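Local coordinates for protein eukaryotic peptide chain release factor GTP-binding subunit (Schizosaccharomyces pombe, PDB 1R5B) that belongs to the GTP-binding translation factors related to elongation factor Tu, with a P-loop-type GTP-binding domain followed by beta-barrel domains, at residues Gly296-Lys299 / Lys300-Val304; Leu305-Pro308 / Ile309-Thr312; Leu428-Gln431 / Thr432-Met436. One frame throughout, in Å; residues are numbered along the deposited sequence.

Interaction 1. Residues Gly296-Lys299 / Lys300-Val304; sequences GSIK and KNSNV
The hydroxyl of S302 donates a hydrogen bond to the carbonyl oxygen of K299, with OG and O 2.7 Å apart. It spans the tight turn between strands 297-299 and 302-307 of the middle beta-barrel domain, and S302 belongs to a G1 beta bulge, in which it and N301 both face V315. N301 adopts the left-handed conformation (phi 64°) usual at the first position of such a bulge. The hydroxyl stands above the K299 carbonyl plane instead of on a lone pair, and the C=O...OG angle of 106° brings it in from the side. With chi1 at -53°, OG is beside the S302 backbone N and faces the K299 carbonyl; there it also lies 3.3 Å from K299 CB.

Farther from the turn, between the two strands, whose directions differ by 130°, the contact becomes apolar. I298 and V304 cross at about a right angle on the buried side, where F274 and I293 pack against I298 and V315 against V304. The side chain of K300 touches A317 of strand 311-319, and its NZ is hydrogen-bonded to the carbonyl oxygen of T316. The I298 chain reaches out with its CD1 methyl, which lies 3.9 Å from S302 CB and presses on V304 CG1 at 3.4 Å.

Interaction 2. Residues Leu305-Pro308 / Ile309-Thr312; sequences LVMP and INQT
A cis peptide bond joins M307 to P308, and the chain reverses directly behind it, bringing I309 and N310 back against V306 and L305. Within this turn the carbonyl oxygen of V306 faces two amides at once. N310 N is the nearer, at 2.9 Å from V306 O, but it approaches at a bent N-H...O angle of 122° and the bond is weak; Q311 N, at 3.3 Å from the same V306 O, points at it more directly. N310 and Q311 thus share one partner on the opposite strand, a G1 beta bulge with N310 in the left-handed conformation at phi 64°. It closes the hairpin of strands 302-307 and 311-319, two neighbours in the middle beta-barrel domain. The return bond is short and nearly straight, V306 N to Q311 O at 2.7 Å, and the L305 CA-H makes a longer contact with the same oxygen.

On one face of the hairpin N310 bends its amide toward L305, with CG anti to its own N (chi1 -153°). Its OD1 then meets both methyls of that leucine, CD1 and CD2 each 3.6 Å away. M307, bent at its second and third torsions, lays its sulfur over the backbone of N310. On the other face V306 and I309 lie side by side and point the same way, with their CG1 atoms 4.0 Å apart. Y350 touches both P308 and I309 at the turn, while I309 CG1 tucks against V306 O at 3.4 Å.

Interaction 3. Residues Leu428-Gln431 / Thr432-Met436; sequences LETQ and TPVCM
T430 lays its CG2 methyl against CG1 of V434, 3.7 Å away, the two branched side chains crossing at about a right angle. CG1 of V434 also reaches the oxygen side of the threonine, 3.9 Å from T430 OG1, so a single methyl spans both branches. The same hydroxyl makes a weak hydrogen bond to the carbonyl oxygen of T432, with OG1 and O 3.4 Å apart. OG1 sits between the backbone N and carbonyl carbon of T430 (chi1 48°), a torsion that swings the hydroxyl across the bend and turns CG2 toward the valine. The V434 chi1 of 15° is close to eclipsed.

Between these residues the chain turns a corner at Q431 and T432. Q431 takes a helix-like backbone conformation that breaks the extended run, so strand 426-430 stays in the six-stranded antiparallel sheet of the C-terminal domain, which resembles that of eEF1A, while strand 433-435 leaves to pair with strand 361-362. Adjoining residues of the same chain follow the corner: T430 is bonded through its backbone to T363, and V434 to T362, so the consecutive residues T362 and T363 serve the two arms.

The outside of the bend is made by exposed residues. Q431 leads its amide away from the second arm, whereas T432 keeps its CG2 methyl beside the Q431 carbonyl, CG2 3.2 Å from O, a contact between adjacent residues. On the inside, T430 and V434 are buried. F365 of strand 364-371 touches the side chains of both L428 and M436, and I388 lies against V434 and M436.

How the interactions relate
Interactions 1 and 2 share strand 302-307: 296-304 forms the turn leading into it, and 305-312 the hairpin leading out. Each contains a G1 beta bulge, but a serine hydroxyl bridges the first turn, whereas backbone amides and a cis proline shape the second. Interaction 3 is a corner between sheets, with one weak polar bond and threonine-valine packing at its heart. All three are partly buried; the turn of interaction 2 also carries apolar P308 and I309. Interactions 2 and 3 meet where the C-terminal domain faces the middle domain: P308 CG packs 3.6 Å from P433 O, and M307 O lies 3.5 Å from C435 SG. Interaction 1 stays about 12 Å from interaction 3 at the nearest atoms.

Interaction 1. Residues Gly296-Lys299 / Lys300-Val304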
loop_
_atom_site.group_PDB
_atom_site.type_symbol
_atom_site.label_atom_id
_atom_site.label_comp_id
_atom_site.label_asym_id
_atom_site.label_seq_id
_atom_site.Cartn_x
_atom_site.Cartn_y
_atom_site.Cartn_z
ATOM N N GLY A 296 -2.921 -4.395 -8.710
ATOM C CA GLY A 296 -2.871 -4.360 -10.160
ATOM C C GLY A 296 -3.615 -3.181 -10.728
ATOM O O GLY A 296 -3.839 -2.186 -10.045
ATOM N N SER A 297 -3.989 -3.282 -11.991
ATOM C CA SER A 297 -4.693 -2.190 -12.666
ATOM C C SER A 297 -5.730 -2.727 -13.648
ATOM O O SER A 297 -5.729 -3.902 -13.985
ATOM C CB SER A 297 -3.690 -1.313 -13.397
ATOM O OG SER A 297 -3.212 -1.986 -14.538
ATOM N N ILE A 298 -6.597 -1.849 -14.127
ATOM C CA ILE A 298 -7.660 -2.239 -15.052
ATOM C C ILE A 298 -7.909 -1.108 -16.066
ATOM O O ILE A 298 -7.955 0.065 -15.702
ATOM C CB ILE A 298 -8.939 -2.630 -14.239
ATOM C CG1 ILE A 298 -9.995 -3.282 -15.115
ATOM C CG2 ILE A 298 -9.562 -1.417 -13.560
ATOM C CD1 ILE A 298 -9.737 -4.692 -15.412
ATOM N N LYS A 299 -8.017 -1.484 -17.339
ATOM C CA LYS A 299 -8.347 -0.570 -18.426
ATOM C C LYS A 299 -9.808 -0.790 -18.826
ATOM O O LYS A 299 -10.381 -1.841 -18.557
ATOM C CB LYS A 299 -7.453 -0.851 -19.651
ATOM C CG LYS A 299 -6.029 -0.262 -19.595
ATOM C CD LYS A 299 -4.908 -1.294 -19.945
ATOM C CE LYS A 299 -4.288 -1.111 -21.331
ATOM N NZ LYS A 299 -2.785 -1.147 -21.301
ATOM N N LYS A 300 -10.402 0.192 -19.486
ATOM C CA LYS A 300 -11.704 0.008 -20.107
ATOM C C LYS A 300 -11.565 -1.009 -21.235
ATOM O O LYS A 300 -10.568 -1.007 -21.967
ATOM C CB LYS A 300 -12.231 1.339 -20.659
ATOM C CG LYS A 300 -13.691 1.320 -21.096
ATOM C CD LYS A 300 -14.042 2.582 -21.883
ATOM C CE LYS A 300 -15.343 2.447 -22.682
ATOM N NZ LYS A 300 -16.526 2.806 -21.863
ATOM N N ASN A 301 -12.578 -1.857 -21.377
ATOM C CA ASN A 301 -12.581 -2.962 -22.341
ATOM C C ASN A 301 -11.514 -4.022 -22.076
ATOM O O ASN A 301 -10.843 -4.490 -22.994
ATOM C CB ASN A 301 -12.487 -2.439 -23.764
ATOM C CG ASN A 301 -13.599 -1.461 -24.083
ATOM O OD1 ASN A 301 -14.752 -1.858 -24.283
ATOM N ND2 ASN A 301 -13.263 -0.175 -24.121
ATOM N N SER A 302 -11.375 -4.392 -20.809
ATOM C CA SER A 302 -10.495 -5.474 -20.402
ATOM C C SER A 302 -11.323 -6.642 -19.892
ATOM O O SER A 302 -12.337 -6.446 -19.226
ATOM C CB SER A 302 -9.567 -5.010 -19.288
ATOM O OG SER A 302 -8.888 -3.833 -19.678
ATOM N N ASN A 303 -10.886 -7.855 -20.203
ATOM C CA ASN A 303 -11.498 -9.040 -19.636
ATOM C C ASN A 303 -10.999 -9.221 -18.219
ATOM O O ASN A 303 -9.883 -8.844 -17.907
ATOM C CB ASN A 303 -11.164 -10.278 -20.475
ATOM C CG ASN A 303 -11.943 -10.332 -21.772
ATOM O OD1 ASN A 303 -12.866 -9.555 -21.996
ATOM N ND2 ASN A 303 -11.574 -11.266 -22.631
ATOM N N VAL A 304 -11.849 -9.774 -17.362
ATOM C CA VAL A 304 -11.485 -10.120 -16.006
ATOM C C VAL A 304 -12.091 -11.465 -15.669
ATOM O O VAL A 304 -13.020 -11.906 -16.304
ATOM C CB VAL A 304 -11.955 -9.061 -14.980
ATOM C CG1 VAL A 304 -11.472 -7.670 -15.375
ATOM C CG2 VAL A 304 -13.465 -9.076 -14.824
#

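Interaction 2. Residues Leu305-Pro308 / Ile309-Thr312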
loop_
_atom_site.group_PDB
_atom_site.type_symbol
_atom_site.label_atom_id
_atom_site.label_comp_id
_atom_site.label_asym_id
_atom_site.label_seq_id
_atom_site.Cartn_x
_atom_site.Cartn_y
_atom_site.Cartn_z
ATOM N N LEU A 305 -11.549 -12.109 -14.647
ATOM C CA LEU A 305 -12.016 -13.418 -14.201
ATOM C C LEU A 305 -12.718 -13.242 -12.879
ATOM O O LEU A 305 -12.251 -12.501 -12.032
ATOM C CB LEU A 305 -10.830 -14.368 -14.044
ATOM C CG LEU A 305 -11.172 -15.817 -13.729
ATOM C CD1 LEU A 305 -11.905 -16.473 -14.896
ATOM C CD2 LEU A 305 -9.917 -16.588 -13.391
ATOM N N VAL A 306 -13.862 -13.884 -12.712
ATOM C CA VAL A 306 -14.487 -13.939 -11.409
ATOM C C VAL A 306 -14.064 -15.245 -10.766
ATOM O O VAL A 306 -14.446 -16.316 -11.235
ATOM C CB VAL A 306 -16.026 -13.898 -11.472
ATOM C CG1 VAL A 306 -16.593 -13.766 -10.057
ATOM C CG2 VAL A 306 -16.524 -12.765 -12.356
ATOM N N MET A 307 -13.258 -15.162 -9.713
ATOM C CA MET A 307 -13.014 -16.321 -8.838
ATOM C C MET A 307 -14.008 -16.293 -7.671
ATOM O O MET A 307 -14.454 -15.217 -7.282
ATOM C CB MET A 307 -11.562 -16.313 -8.342
ATOM C CG MET A 307 -10.545 -16.692 -9.421
ATOM S SD MET A 307 -10.994 -18.134 -10.367
ATOM C CE MET A 307 -10.438 -19.334 -9.339
ATOM N N PRO A 308 -14.358 -17.440 -7.089
ATOM C CA PRO A 308 -13.783 -18.762 -7.390
ATOM C C PRO A 308 -14.469 -19.563 -8.515
ATOM O O PRO A 308 -14.080 -20.704 -8.749
ATOM C CB PRO A 308 -14.003 -19.502 -6.067
ATOM C CG PRO A 308 -15.345 -18.983 -5.600
ATOM C CD PRO A 308 -15.368 -17.525 -6.016
ATOM N N ILE A 309 -15.454 -18.980 -9.188
ATOM C CA ILE A 309 -16.273 -19.702 -10.162
ATOM C C ILE A 309 -15.636 -19.856 -11.557
ATOM O O ILE A 309 -16.160 -20.590 -12.399
ATOM C CB ILE A 309 -17.684 -19.051 -10.273
ATOM C CG1 ILE A 309 -17.599 -17.572 -10.672
ATOM C CG2 ILE A 309 -18.432 -19.199 -8.954
ATOM C CD1 ILE A 309 -18.920 -16.996 -11.129
ATOM N N ASN A 310 -14.528 -19.163 -11.799
ATOM C CA ASN A 310 -13.793 -19.275 -13.054
ATOM C C ASN A 310 -14.594 -18.795 -14.280
ATOM O O ASN A 310 -14.542 -19.399 -15.360
ATOM C CB ASN A 310 -13.309 -20.722 -13.233
ATOM C CG ASN A 310 -12.053 -20.823 -14.081
ATOM O OD1 ASN A 310 -11.220 -19.917 -14.089
ATOM N ND2 ASN A 310 -11.911 -21.944 -14.805
ATOM N N GLN A 311 -15.306 -17.685 -14.101
ATOM C CA GLN A 311 -16.118 -17.079 -15.146
ATOM C C GLN A 311 -15.497 -15.765 -15.637
ATOM O O GLN A 311 -15.229 -14.857 -14.845
ATOM C CB GLN A 311 -17.517 -16.812 -14.594
ATOM C CG GLN A 311 -18.508 -16.162 -15.573
ATOM C CD GLN A 311 -18.958 -17.092 -16.683
ATOM O OE1 GLN A 311 -19.180 -16.650 -17.808
ATOM N NE2 GLN A 311 -19.093 -18.377 -16.371
ATOM N N THR A 312 -15.282 -15.671 -16.945
ATOM C CA THR A 312 -14.736 -14.467 -17.566
ATOM C C THR A 312 -15.843 -13.446 -17.842
ATOM O O THR A 312 -16.961 -13.816 -18.159
ATOM C CB THR A 312 -13.983 -14.838 -18.872
ATOM O OG1 THR A 312 -12.823 -15.630 -18.563
ATOM C CG2 THR A 312 -13.394 -13.607 -19.531
#

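Interaction 3. Residues Leu428-Gln431 / Thr432-Met436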
loop_
_atom_site.group_PDB
_atom_site.type_symbol
_atom_site.label_atom_id
_atom_site.label_comp_id
_atom_site.label_asym_id
_atom_site.label_seq_id
_atom_site.Cartn_x
_atom_site.Cartn_y
_atom_site.Cartn_z
ATOM N N LEU A 428 -7.425 -24.356 8.695
ATOM C CA LEU A 428 -8.832 -23.989 8.626
ATOM C C LEU A 428 -9.421 -24.532 7.332
ATOM O O LEU A 428 -8.693 -24.850 6.394
ATOM C CB LEU A 428 -9.010 -22.474 8.673
ATOM C CG LEU A 428 -9.442 -21.910 10.027
ATOM C CD1 LEU A 428 -8.348 -22.159 11.070
ATOM C CD2 LEU A 428 -9.783 -20.411 9.929
ATOM N N GLU A 429 -10.746 -24.629 7.294
ATOM C CA GLU A 429 -11.444 -25.196 6.156
ATOM C C GLU A 429 -12.804 -24.517 5.979
ATOM O O GLU A 429 -13.471 -24.146 6.971
ATOM C CB GLU A 429 -11.590 -26.718 6.330
ATOM C CG GLU A 429 -10.619 -27.539 5.484
ATOM C CD GLU A 429 -10.856 -29.040 5.582
ATOM O OE1 GLU A 429 -11.984 -29.492 5.287
ATOM O OE2 GLU A 429 -9.910 -29.772 5.953
ATOM N N THR A 430 -13.206 -24.363 4.707
ATOM C CA THR A 430 -14.531 -23.842 4.342
ATOM C C THR A 430 -15.355 -24.885 3.587
ATOM O O THR A 430 -14.804 -25.878 3.113
ATOM C CB THR A 430 -14.378 -22.614 3.460
ATOM O OG1 THR A 430 -13.426 -22.888 2.424
ATOM C CG2 THR A 430 -13.759 -21.469 4.224
ATOM N N GLN A 431 -16.670 -24.653 3.483
ATOM C CA GLN A 431 -17.577 -25.576 2.767
ATOM C C GLN A 431 -17.534 -25.356 1.255
ATOM O O GLN A 431 -17.751 -26.294 0.484
ATOM C CB GLN A 431 -19.029 -25.441 3.256
ATOM C CG GLN A 431 -19.295 -26.019 4.641
ATOM C CD GLN A 431 -19.024 -27.508 4.716
ATOM O OE1 GLN A 431 -19.926 -28.320 4.514
ATOM N NE2 GLN A 431 -17.779 -27.871 5.005
ATOM N N THR A 432 -17.285 -24.113 0.840
ATOM C CA THR A 432 -17.073 -23.798 -0.574
ATOM C C THR A 432 -15.917 -22.814 -0.705
ATOM O O THR A 432 -15.757 -21.953 0.150
ATOM C CB THR A 432 -18.351 -23.209 -1.223
ATOM O OG1 THR A 432 -18.692 -21.966 -0.599
ATOM C CG2 THR A 432 -19.578 -24.107 -0.980
ATOM N N PRO A 433 -15.135 -22.920 -1.781
ATOM C CA PRO A 433 -13.900 -22.141 -1.924
ATOM C C PRO A 433 -14.083 -20.623 -1.772
ATOM O O PRO A 433 -15.089 -20.076 -2.203
ATOM C CB PRO A 433 -13.447 -22.474 -3.354
ATOM C CG PRO A 433 -14.052 -23.763 -3.663
ATOM C CD PRO A 433 -15.375 -23.769 -2.964
ATOM N N VAL A 434 -13.116 -19.959 -1.153
ATOM C CA VAL A 434 -13.153 -18.505 -1.042
ATOM C C VAL A 434 -11.807 -17.928 -1.440
ATOM O O VAL A 434 -10.767 -18.554 -1.243
ATOM C CB VAL A 434 -13.652 -18.020 0.366
ATOM C CG1 VAL A 434 -13.618 -19.139 1.392
ATOM C CG2 VAL A 434 -12.885 -16.792 0.863
ATOM N N CYS A 435 -11.837 -16.738 -2.027
ATOM C CA CYS A 435 -10.621 -16.100 -2.515
ATOM C C CYS A 435 -9.849 -15.529 -1.368
ATOM O O CYS A 435 -10.424 -14.945 -0.466
ATOM C CB CYS A 435 -10.949 -14.992 -3.505
ATOM S SG CYS A 435 -11.903 -15.592 -4.913
ATOM N N MET A 436 -8.537 -15.700 -1.403
ATOM C CA MET A 436 -7.665 -15.215 -0.343
ATOM C C MET A 436 -6.216 -15.264 -0.809
ATOM O O MET A 436 -5.873 -15.996 -1.734
ATOM C CB MET A 436 -7.844 -16.042 0.950
ATOM C CG MET A 436 -7.401 -17.507 0.842
ATOM S SD MET A 436 -7.518 -18.518 2.368
ATOM C CE MET A 436 -9.186 -18.427 2.632
#